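Local coordinates for alginase (Pseudoalteromonas, PDB 4Q8K), which probably depolymerises the polysaccharide alginate by beta-elimination, as a lyase of polysaccharide lyase family 18, at residues S196-M201 against Q314-F319; V238-T243 against G256-Y261; V171-E176 against W187-K192. One frame throughout, in Å; residues are numbered along the deposited sequence.

Contact 1: residues S196-M201 against Q314-F319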
loop_
_atom_site.group_PDB
_atom_site.type_symbol
_atom_site.label_atom_id
_atom_site.label_comp_id
_atom_site.label_asym_id
_atom_site.label_seq_id
_atom_site.Cartn_x
_atom_site.Cartn_y
_atom_site.Cartn_z
ATOM N N SER A 196 8.230 -17.788 4.503
ATOM C CA SER A 196 7.978 -19.185 4.855
ATOM C C SER A 196 6.493 -19.496 4.968
ATOM O O SER A 196 6.093 -20.656 4.873
ATOM C CB SER A 196 8.703 -19.579 6.148
ATOM O OG SER A 196 8.180 -18.898 7.277
ATOM N N LEU A 197 5.683 -18.461 5.162
ATOM C CA LEU A 197 4.249 -18.653 5.364
ATOM C C LEU A 197 3.460 -18.525 4.072
ATOM O O LEU A 197 2.266 -18.811 4.042
ATOM C CB LEU A 197 3.701 -17.654 6.379
ATOM C CG LEU A 197 4.248 -17.657 7.807
ATOM C CD1 LEU A 197 3.638 -16.502 8.574
ATOM C CD2 LEU A 197 3.948 -18.976 8.500
ATOM N N ARG A 198 4.121 -18.086 3.005
ATOM C CA ARG A 198 3.416 -17.801 1.749
ATOM C C ARG A 198 2.843 -19.028 1.058
ATOM O O ARG A 198 3.518 -20.047 0.907
ATOM C CB ARG A 198 4.323 -17.040 0.790
ATOM C CG ARG A 198 4.807 -15.753 1.393
ATOM C CD ARG A 198 5.759 -15.015 0.469
ATOM N NE ARG A 198 6.379 -13.902 1.173
ATOM C CZ ARG A 198 7.435 -13.226 0.714
ATOM N NH1 ARG A 198 7.977 -13.546 -0.455
ATOM N NH2 ARG A 198 7.952 -12.236 1.423
ATOM N N VAL A 199 1.583 -18.909 0.646
ATOM C CA VAL A 199 0.911 -19.941 -0.125
ATOM C C VAL A 199 0.093 -19.263 -1.216
ATOM O O VAL A 199 0.209 -18.054 -1.423
ATOM C CB VAL A 199 0.009 -20.817 0.762
ATOM C CG1 VAL A 199 0.869 -21.681 1.702
ATOM C CG2 VAL A 199 -0.968 -19.948 1.552
ATOM N N ALA A 200 -0.726 -20.027 -1.923
ATOM C CA ALA A 200 -1.517 -19.461 -3.010
ATOM C C ALA A 200 -2.590 -18.522 -2.473
ATOM O O ALA A 200 -3.020 -18.650 -1.329
ATOM C CB ALA A 200 -2.139 -20.572 -3.850
ATOM N N MET A 201 -3.011 -17.563 -3.291
ATOM C CA MET A 201 -4.121 -16.696 -2.905
ATOM C C MET A 201 -5.343 -17.539 -2.548
ATOM O O MET A 201 -6.054 -17.246 -1.591
ATOM C CB MET A 201 -4.476 -15.709 -4.024
ATOM C CG MET A 201 -3.446 -14.574 -4.209
ATOM S SD MET A 201 -3.394 -13.440 -2.812
ATOM C CE MET A 201 -4.934 -12.557 -2.970
ATOM N N GLN A 314 2.775 -18.314 -4.466
ATOM C CA GLN A 314 3.562 -17.826 -3.336
ATOM C C GLN A 314 3.245 -16.367 -3.050
ATOM O O GLN A 314 4.129 -15.518 -2.998
ATOM C CB GLN A 314 5.058 -18.009 -3.605
ATOM C CG GLN A 314 5.454 -19.444 -3.878
ATOM C CD GLN A 314 5.208 -20.342 -2.688
ATOM O OE1 GLN A 314 5.400 -19.936 -1.543
ATOM N NE2 GLN A 314 4.776 -21.570 -2.950
ATOM N N SER A 315 1.965 -16.091 -2.855
ATOM C CA SER A 315 1.479 -14.724 -2.715
ATOM C C SER A 315 1.745 -14.187 -1.326
ATOM O O SER A 315 1.931 -14.945 -0.381
ATOM C CB SER A 315 -0.026 -14.677 -3.005
ATOM O OG SER A 315 -0.756 -15.375 -2.008
ATOM N N TYR A 316 1.755 -12.866 -1.192
ATOM C CA TYR A 316 1.954 -12.281 0.122
ATOM C C TYR A 316 1.389 -10.884 0.260
ATOM O O TYR A 316 1.503 -10.059 -0.642
ATOM C CB TYR A 316 3.428 -12.341 0.553
ATOM C CG TYR A 316 4.459 -11.612 -0.299
ATOM C CD1 TYR A 316 4.792 -12.072 -1.570
ATOM C CD2 TYR A 316 5.140 -10.501 0.197
ATOM C CE1 TYR A 316 5.763 -11.425 -2.337
ATOM C CE2 TYR A 316 6.113 -9.863 -0.560
ATOM C CZ TYR A 316 6.414 -10.331 -1.822
ATOM O OH TYR A 316 7.378 -9.701 -2.579
ATOM N N PHE A 317 0.759 -10.655 1.404
ATOM C CA PHE A 317 0.175 -9.375 1.736
ATOM C C PHE A 317 1.233 -8.436 2.313
ATOM O O PHE A 317 2.109 -8.870 3.071
ATOM C CB PHE A 317 -0.948 -9.567 2.754
ATOM C CG PHE A 317 -1.690 -8.301 3.089
ATOM C CD1 PHE A 317 -2.498 -7.696 2.145
ATOM C CD2 PHE A 317 -1.600 -7.738 4.350
ATOM C CE1 PHE A 317 -3.191 -6.530 2.445
ATOM C CE2 PHE A 317 -2.283 -6.577 4.662
ATOM C CZ PHE A 317 -3.089 -5.973 3.704
ATOM N N LYS A 318 1.144 -7.157 1.947
ATOM C CA LYS A 318 1.985 -6.121 2.532
ATOM C C LYS A 318 1.145 -4.907 2.873
ATOM O O LYS A 318 0.098 -4.670 2.258
ATOM C CB LYS A 318 3.089 -5.687 1.555
ATOM C CG LYS A 318 3.735 -6.816 0.788
ATOM C CD LYS A 318 5.023 -6.366 0.107
ATOM C CE LYS A 318 4.763 -5.384 -1.017
ATOM N NZ LYS A 318 6.066 -4.939 -1.635
ATOM N N PHE A 319 1.602 -4.112 3.830
ATOM C CA PHE A 319 0.899 -2.867 4.122
ATOM C C PHE A 319 1.869 -1.875 4.741
ATOM O O PHE A 319 2.896 -2.272 5.294
ATOM C CB PHE A 319 -0.290 -3.128 5.051
ATOM C CG PHE A 319 0.110 -3.546 6.435
ATOM C CD1 PHE A 319 0.395 -4.875 6.712
ATOM C CD2 PHE A 319 0.198 -2.620 7.451
ATOM C CE1 PHE A 319 0.771 -5.265 7.990
ATOM C CE2 PHE A 319 0.571 -3.003 8.734
ATOM C CZ PHE A 319 0.852 -4.330 8.997
HETATM O O HOH W 1 6.944 -15.139 -2.719
HETATM O O HOH W 2 9.834 -11.090 -0.674
HETATM O O HOH W 3 0.131 -16.429 1.357
#
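The guanidinium of R198 lies flat on the ring of Y316, the planes only 7° apart, in a cation-pi stack. Its CZ stands 3.5 Å from the centroid of the Y316 ring, nearly over the centre. NE sits toward the rim, 3.3 Å from Y316 CG, while NH1 and NH2 spread over the two flanks of the ring. With CG anti to the carbonyl carbon (chi1 -58°) and the chain extended as far as NE, the R198 side chain runs alongside Y316 and points the same way. Its CB and CG pass over S315 O on the way. NE is also bonded to the carbonyl O of V193, which should limit rotation of the charged group.

Direct hydrogen bonds converge on V199 O. S315 OG donates to V199 O at 2.9 Å, tilted a little from the carbonyl plane, and S315 N donates to the same V199 O at 3.0 Å, from 38° out of that plane. One serine therefore grips the carbonyl with both backbone and side chain.

In the jelly-roll fold expected of this family, 196-201 belongs to the loop that leaves strand 186-193 of one sheet for strand 204-216 of the other. The contact ties that loop to the residues entering strand 316-319, a neighbour of 186-193.

Waters bridge further polar atoms. One accepts from R198 NH1 and donates to Q314 O, lying in the guanidinium plane at its edge. A second accepts from V199 N at 3.0 Å and donates to S315 O.

On another side of S315, M201, bent at chi2 and chi3, brings SD 3.6 Å from S315 CB and 3.4 Å from S315 OG.

Contact 2: residues V238-T243 against G256-Y261. With CA (calcium ion), chain B; SO4 (sulfate ion), chain C.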
loop_
_atom_site.group_PDB
_atom_site.type_symbol
_atom_site.label_atom_id
_atom_site.label_comp_id
_atom_site.label_asym_id
_atom_site.label_seq_id
_atom_site.Cartn_x
_atom_site.Cartn_y
_atom_site.Cartn_z
ATOM N N VAL A 238 -3.859 -1.039 -3.056
ATOM C CA VAL A 238 -4.704 0.062 -2.602
ATOM C C VAL A 238 -3.856 1.317 -2.596
ATOM O O VAL A 238 -2.753 1.322 -2.026
ATOM C CB VAL A 238 -5.246 -0.174 -1.191
ATOM C CG1 VAL A 238 -6.106 0.999 -0.741
ATOM C CG2 VAL A 238 -6.047 -1.477 -1.142
ATOM N N TYR A 239 -4.365 2.377 -3.225
ATOM C CA TYR A 239 -3.587 3.605 -3.412
ATOM C C TYR A 239 -4.197 4.800 -2.710
ATOM O O TYR A 239 -5.416 4.917 -2.567
ATOM C CB TYR A 239 -3.526 4.012 -4.885
ATOM C CG TYR A 239 -2.877 3.057 -5.852
ATOM C CD1 TYR A 239 -3.519 1.893 -6.240
ATOM C CD2 TYR A 239 -1.632 3.353 -6.421
ATOM C CE1 TYR A 239 -2.950 1.031 -7.145
ATOM C CE2 TYR A 239 -1.052 2.488 -7.339
ATOM C CZ TYR A 239 -1.710 1.332 -7.689
ATOM O OH TYR A 239 -1.150 0.464 -8.596
ATOM N N VAL A 240 -3.322 5.715 -2.327
ATOM C CA VAL A 240 -3.704 7.061 -1.943
ATOM C C VAL A 240 -2.888 7.983 -2.862
ATOM O O VAL A 240 -1.660 7.993 -2.812
ATOM C CB VAL A 240 -3.409 7.346 -0.464
ATOM C CG1 VAL A 240 -3.788 8.776 -0.107
ATOM C CG2 VAL A 240 -4.158 6.357 0.428
ATOM N N SER A 241 -3.578 8.727 -3.720
ATOM C CA SER A 241 -2.950 9.228 -4.943
ATOM C C SER A 241 -3.477 10.594 -5.368
ATOM O O SER A 241 -4.685 10.798 -5.453
ATOM C CB SER A 241 -3.185 8.207 -6.067
ATOM O OG SER A 241 -2.730 8.670 -7.321
ATOM N N ASP A 242 -2.564 11.513 -5.679
ATOM C CA ASP A 242 -2.952 12.873 -6.054
ATOM C C ASP A 242 -2.490 13.167 -7.478
ATOM O O ASP A 242 -1.755 14.120 -7.709
ATOM C CB ASP A 242 -2.374 13.894 -5.057
ATOM C CG ASP A 242 -2.898 15.315 -5.278
ATOM O OD1 ASP A 242 -3.880 15.470 -6.022
ATOM O OD2 ASP A 242 -2.334 16.278 -4.708
ATOM N N THR A 243 -2.914 12.336 -8.423
ATOM C CA THR A 243 -2.461 12.451 -9.811
ATOM C C THR A 243 -3.584 12.782 -10.781
ATOM O O THR A 243 -4.751 12.888 -10.397
ATOM C CB THR A 243 -1.833 11.144 -10.329
ATOM O OG1 THR A 243 -2.877 10.199 -10.598
ATOM C CG2 THR A 243 -0.842 10.570 -9.315
ATOM N N GLY A 256 -4.129 18.392 -3.763
ATOM C CA GLY A 256 -4.253 18.117 -2.344
ATOM C C GLY A 256 -5.400 17.178 -2.018
ATOM O O GLY A 256 -5.552 16.747 -0.877
ATOM N N ILE A 257 -6.220 16.873 -3.016
ATOM C CA ILE A 257 -7.308 15.919 -2.831
ATOM C C ILE A 257 -6.848 14.561 -3.334
ATOM O O ILE A 257 -6.692 14.354 -4.530
ATOM C CB ILE A 257 -8.586 16.345 -3.575
ATOM C CG1 ILE A 257 -9.057 17.713 -3.069
ATOM C CG2 ILE A 257 -9.684 15.296 -3.400
ATOM C CD1 ILE A 257 -10.320 18.220 -3.767
ATOM N N PHE A 258 -6.611 13.633 -2.415
ATOM C CA PHE A 258 -6.096 12.335 -2.799
ATOM C C PHE A 258 -7.239 11.388 -3.128
ATOM O O PHE A 258 -8.190 11.276 -2.364
ATOM C CB PHE A 258 -5.249 11.752 -1.666
ATOM C CG PHE A 258 -4.070 12.598 -1.319
ATOM C CD1 PHE A 258 -4.179 13.608 -0.378
ATOM C CD2 PHE A 258 -2.860 12.416 -1.973
ATOM C CE1 PHE A 258 -3.087 14.407 -0.069
ATOM C CE2 PHE A 258 -1.761 13.216 -1.674
ATOM C CZ PHE A 258 -1.879 14.215 -0.720
ATOM N N ASP A 259 -7.141 10.735 -4.279
ATOM C CA ASP A 259 -8.032 9.638 -4.614
ATOM C C ASP A 259 -7.588 8.405 -3.844
ATOM O O ASP A 259 -6.392 8.120 -3.735
ATOM C CB ASP A 259 -7.966 9.346 -6.107
ATOM C CG ASP A 259 -8.578 10.454 -6.937
ATOM O OD1 ASP A 259 -9.795 10.693 -6.790
ATOM O OD2 ASP A 259 -7.845 11.094 -7.711
ATOM N N VAL A 260 -8.553 7.677 -3.299
ATOM C CA VAL A 260 -8.255 6.402 -2.678
ATOM C C VAL A 260 -8.949 5.369 -3.536
ATOM O O VAL A 260 -10.164 5.427 -3.728
ATOM C CB VAL A 260 -8.793 6.311 -1.242
ATOM C CG1 VAL A 260 -8.477 4.938 -0.651
ATOM C CG2 VAL A 260 -8.226 7.433 -0.383
ATOM N N TYR A 261 -8.180 4.449 -4.094
ATOM C CA TYR A 261 -8.741 3.491 -5.027
ATOM C C TYR A 261 -7.999 2.184 -4.951
ATOM O O TYR A 261 -6.923 2.088 -4.333
ATOM C CB TYR A 261 -8.715 4.034 -6.469
ATOM C CG TYR A 261 -7.339 4.348 -7.028
ATOM C CD1 TYR A 261 -6.601 3.381 -7.708
ATOM C CD2 TYR A 261 -6.803 5.617 -6.907
ATOM C CE1 TYR A 261 -5.358 3.672 -8.241
ATOM C CE2 TYR A 261 -5.548 5.919 -7.434
ATOM C CZ TYR A 261 -4.840 4.945 -8.099
ATOM O OH TYR A 261 -3.595 5.248 -8.613
HETATM CA CA CA B . -6.146 15.238 -6.677
HETATM S S SO4 C . 0.436 2.362 -11.561
HETATM O O1 SO4 C . -0.261 3.476 -10.949
HETATM O O2 SO4 C . 1.527 2.842 -12.404
HETATM O O3 SO4 C . 0.968 1.544 -10.468
HETATM O O4 SO4 C . -0.490 1.563 -12.364
HETATM O O HOH W 4 -2.512 7.499 -10.196
HETATM O O HOH W 5 -4.848 9.921 -8.433
HETATM O O HOH W 6 -6.053 13.036 -7.866
#
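D242 OD2 is gripped by two backbone amides: G256 N donates to it at 2.9 Å from the syn side, well out of the carboxylate plane, and G219 N binds the same oxygen. The other carboxylate oxygen, D242 OD1, binds the calcium ion at 2.4 Å, so the two oxygens have different partners and the carboxylate is probably kept from turning. The site closes the end of an antiparallel pair of neighbouring strands, 234-241 and 257-265, whose connecting loop wraps the metal. I257 O, on the returning segment, is a further ligand, and D250, V252 and N255 supply the remaining protein ligands.

A metal-bound water carries the grip into a second shell, lying 2.6 Å from D259 OD2. That aspartate also takes the amides of D250 and S251 on its two oxygens, and so probably steadies the loop as well as the water.

Between the strands, Y239 with Y261 and S241 with D259 are hydrogen-bonded pairs, and V240 with V260 is the non-hydrogen-bonded pair between them. The shortest of these bonds runs from D259 N to S241 O at 2.7 Å.

On the face of V240 and V260, V240 CG1 packs against F258 CB at 3.7 Å, and the F258 ring reaches along to D242 CB. On the opposite face Y261, its CG wedged between the backbone N and the carbonyl carbon (chi1 61°), leans over Y239. The two rings are 14° from parallel but slid apart, with centroids separated by 4.6 Å; Y239 CB makes a CH-pi contact over the Y261 ring, whose other neighbours include the stacked ring of F248. At the tip of its side chain, Y239 OH donates to sulfate O3 at 3.0 Å, and K221 NZ holds the same anion.

Contact 3: residues V171-E176 against W187-K192. With SO4 (sulfate ion), chain D.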
loop_
_atom_site.group_PDB
_atom_site.type_symbol
_atom_site.label_atom_id
_atom_site.label_comp_id
_atom_site.label_asym_id
_atom_site.label_seq_id
_atom_site.Cartn_x
_atom_site.Cartn_y
_atom_site.Cartn_z
ATOM N N VAL A 171 3.390 4.045 12.467
ATOM C CA VAL A 171 3.642 5.210 11.622
ATOM C C VAL A 171 4.637 4.853 10.534
ATOM O O VAL A 171 5.770 4.479 10.826
ATOM C CB VAL A 171 4.195 6.395 12.433
ATOM C CG1 VAL A 171 4.767 7.452 11.492
ATOM C CG2 VAL A 171 3.110 6.978 13.326
ATOM N N PHE A 172 4.210 4.972 9.281
ATOM C CA PHE A 172 5.052 4.611 8.145
ATOM C C PHE A 172 5.524 5.863 7.424
ATOM O O PHE A 172 4.720 6.619 6.877
ATOM C CB PHE A 172 4.301 3.691 7.178
ATOM C CG PHE A 172 3.805 2.414 7.818
ATOM C CD1 PHE A 172 4.643 1.314 7.944
ATOM C CD2 PHE A 172 2.514 2.322 8.305
ATOM C CE1 PHE A 172 4.199 0.139 8.532
ATOM C CE2 PHE A 172 2.065 1.142 8.898
ATOM C CZ PHE A 172 2.905 0.062 9.011
ATOM N N VAL A 173 6.840 6.073 7.435
ATOM C CA VAL A 173 7.438 7.298 6.922
ATOM C C VAL A 173 8.590 6.962 5.976
ATOM O O VAL A 173 9.754 6.931 6.380
ATOM C CB VAL A 173 7.955 8.154 8.077
ATOM C CG1 VAL A 173 6.818 8.971 8.687
ATOM C CG2 VAL A 173 8.614 7.257 9.143
ATOM N N PRO A 174 8.268 6.682 4.712
ATOM C CA PRO A 174 9.253 6.255 3.715
ATOM C C PRO A 174 10.299 7.335 3.394
ATOM O O PRO A 174 11.404 6.980 2.982
ATOM C CB PRO A 174 8.390 5.938 2.492
ATOM C CG PRO A 174 7.162 6.780 2.686
ATOM C CD PRO A 174 6.902 6.731 4.152
ATOM N N LEU A 175 9.976 8.608 3.594
ATOM C CA LEU A 175 10.977 9.659 3.388
ATOM C C LEU A 175 12.091 9.561 4.418
ATOM O O LEU A 175 13.175 10.121 4.224
ATOM C CB LEU A 175 10.353 11.052 3.454
ATOM C CG LEU A 175 9.305 11.396 2.392
ATOM C CD1 LEU A 175 8.621 12.708 2.743
ATOM C CD2 LEU A 175 9.912 11.427 0.987
ATOM N N GLU A 176 11.820 8.914 5.541
ATOM C CA GLU A 176 12.817 8.681 6.584
ATOM C C GLU A 176 13.417 7.268 6.508
ATOM O O GLU A 176 14.621 7.081 6.544
ATOM C CB GLU A 176 12.232 8.975 7.965
ATOM C CG GLU A 176 11.620 10.351 8.087
ATOM C CD GLU A 176 10.864 10.577 9.376
ATOM O OE1 GLU A 176 11.435 10.283 10.426
ATOM O OE2 GLU A 176 9.714 11.047 9.366
ATOM N N TRP A 187 10.450 4.810 -2.484
ATOM C CA TRP A 187 10.927 4.501 -1.144
ATOM C C TRP A 187 9.779 3.872 -0.392
ATOM O O TRP A 187 8.637 4.286 -0.572
ATOM C CB TRP A 187 11.322 5.773 -0.418
ATOM C CG TRP A 187 12.740 6.184 -0.632
ATOM C CD1 TRP A 187 13.754 5.420 -1.145
ATOM C CD2 TRP A 187 13.297 7.466 -0.360
ATOM N NE1 TRP A 187 14.921 6.154 -1.186
ATOM C CE2 TRP A 187 14.665 7.408 -0.698
ATOM C CE3 TRP A 187 12.778 8.652 0.167
ATOM C CZ2 TRP A 187 15.511 8.503 -0.559
ATOM C CZ3 TRP A 187 13.621 9.733 0.320
ATOM C CH2 TRP A 187 14.976 9.648 -0.037
ATOM N N ARG A 188 10.066 2.891 0.456
ATOM C CA ARG A 188 8.994 2.265 1.228
ATOM C C ARG A 188 9.284 2.148 2.717
ATOM O O ARG A 188 10.442 2.153 3.161
ATOM C CB ARG A 188 8.630 0.884 0.666
ATOM C CG ARG A 188 9.583 -0.222 1.103
ATOM C CD ARG A 188 9.329 -1.513 0.358
ATOM N NE ARG A 188 9.465 -1.349 -1.085
ATOM C CZ ARG A 188 9.340 -2.330 -1.970
ATOM N NH1 ARG A 188 9.057 -3.568 -1.574
ATOM N NH2 ARG A 188 9.494 -2.071 -3.263
ATOM N N HIS A 189 8.199 2.040 3.475
ATOM C CA HIS A 189 8.237 1.684 4.885
ATOM C C HIS A 189 7.030 0.767 5.051
ATOM O O HIS A 189 5.895 1.232 4.999
ATOM C CB HIS A 189 8.080 2.918 5.746
ATOM C CG HIS A 189 8.671 2.778 7.114
ATOM N ND1 HIS A 189 8.473 3.708 8.104
ATOM C CD2 HIS A 189 9.448 1.806 7.651
ATOM C CE1 HIS A 189 9.120 3.329 9.199
ATOM N NE2 HIS A 189 9.720 2.181 8.947
ATOM N N GLU A 190 7.273 -0.529 5.233
ATOM C CA GLU A 190 6.252 -1.523 4.941
ATOM C C GLU A 190 6.477 -2.831 5.695
ATOM O O GLU A 190 7.622 -3.202 5.997
ATOM C CB GLU A 190 6.328 -1.786 3.439
ATOM C CG GLU A 190 5.298 -2.693 2.833
ATOM C CD GLU A 190 5.492 -2.776 1.334
ATOM O OE1 GLU A 190 6.392 -3.520 0.878
ATOM O OE2 GLU A 190 4.760 -2.076 0.613
ATOM N N TYR A 191 5.381 -3.529 5.987
ATOM C CA TYR A 191 5.456 -4.883 6.524
ATOM C C TYR A 191 5.016 -5.863 5.442
ATOM O O TYR A 191 4.140 -5.546 4.636
ATOM C CB TYR A 191 4.530 -5.044 7.728
ATOM C CG TYR A 191 5.011 -4.422 9.020
ATOM C CD1 TYR A 191 6.050 -4.995 9.746
ATOM C CD2 TYR A 191 4.402 -3.283 9.534
ATOM C CE1 TYR A 191 6.471 -4.440 10.934
ATOM C CE2 TYR A 191 4.820 -2.716 10.714
ATOM C CZ TYR A 191 5.855 -3.301 11.412
ATOM O OH TYR A 191 6.276 -2.735 12.590
ATOM N N LYS A 192 5.607 -7.057 5.429
ATOM C CA LYS A 192 5.237 -8.080 4.459
ATOM C C LYS A 192 5.133 -9.457 5.110
ATOM O O LYS A 192 5.935 -9.802 5.971
ATOM C CB LYS A 192 6.255 -8.129 3.317
ATOM C CG LYS A 192 7.694 -8.325 3.792
ATOM C CD LYS A 192 8.652 -8.540 2.634
ATOM C CE LYS A 192 10.088 -8.723 3.159
ATOM N NZ LYS A 192 11.046 -8.972 2.039
HETATM S S SO4 D . 9.558 -5.474 -5.131
HETATM O O1 SO4 D . 10.433 -6.583 -5.517
HETATM O O2 SO4 D . 8.281 -5.618 -5.832
HETATM O O3 SO4 D . 9.371 -5.499 -3.682
HETATM O O4 SO4 D . 10.178 -4.216 -5.522
#
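H189 leaves strand 186-193 with its side chain turned toward the end of strand 169-172. CB rests near the backbone nitrogens of V173 and P174. CG lies anti to the backbone N (chi1 -155°), which brings the imidazole alongside V173. ND1 then accepts from V173 N at 3.0 Å, the donor lying in the ring plane and the bond bent little from straight (164°). Farther out, H189 CE1 comes within 4.0 Å of V173 CG2 and near V171 O. The ring face is met by the edge of F172 in a T-shaped pair. With an alanine in place of H189, V173 N would probably lose its acceptor and the F172 edge the face it rests on.

F172 CD1 also sits 3.2 Å from H189 O, and F172 CE1 reaches Y191 CD2 at 3.6 Å, so three aromatic residues cluster where the two sheets of the sandwich face each other. Beyond them P174 CB covers W187 O, and L175 lies against the indole of W187.

V173 holds the N-cap position of helix 174-177, so the bond from V173 N to the imidazole probably holds the chain just before that helix begins; as an acceptor, ND1 should carry no proton.

Overall arrangement
All three contacts reach the same antiparallel sheet. Contacts 1 and 3 touch, since strands 316-319 and 186-193 are neighbours: K318 NZ forms a salt bridge with E190 OE1 at 2.9 Å, and F319 O lies 2.9 Å from Y191 N, a probable hydrogen bond. Contact 2 stands apart, its centre about 25 Å from that of contact 1 and about 17 Å from that of contact 3, with the calcium at its outer end. The sulfate held by R188 in contact 3 lies about 5 Å from the nearest side-chain atom of Y316 in contact 1; another sits at Y239 in contact 2. These sulfates, probably from the crystallisation liquor, may mark where alginate's acidic groups bind.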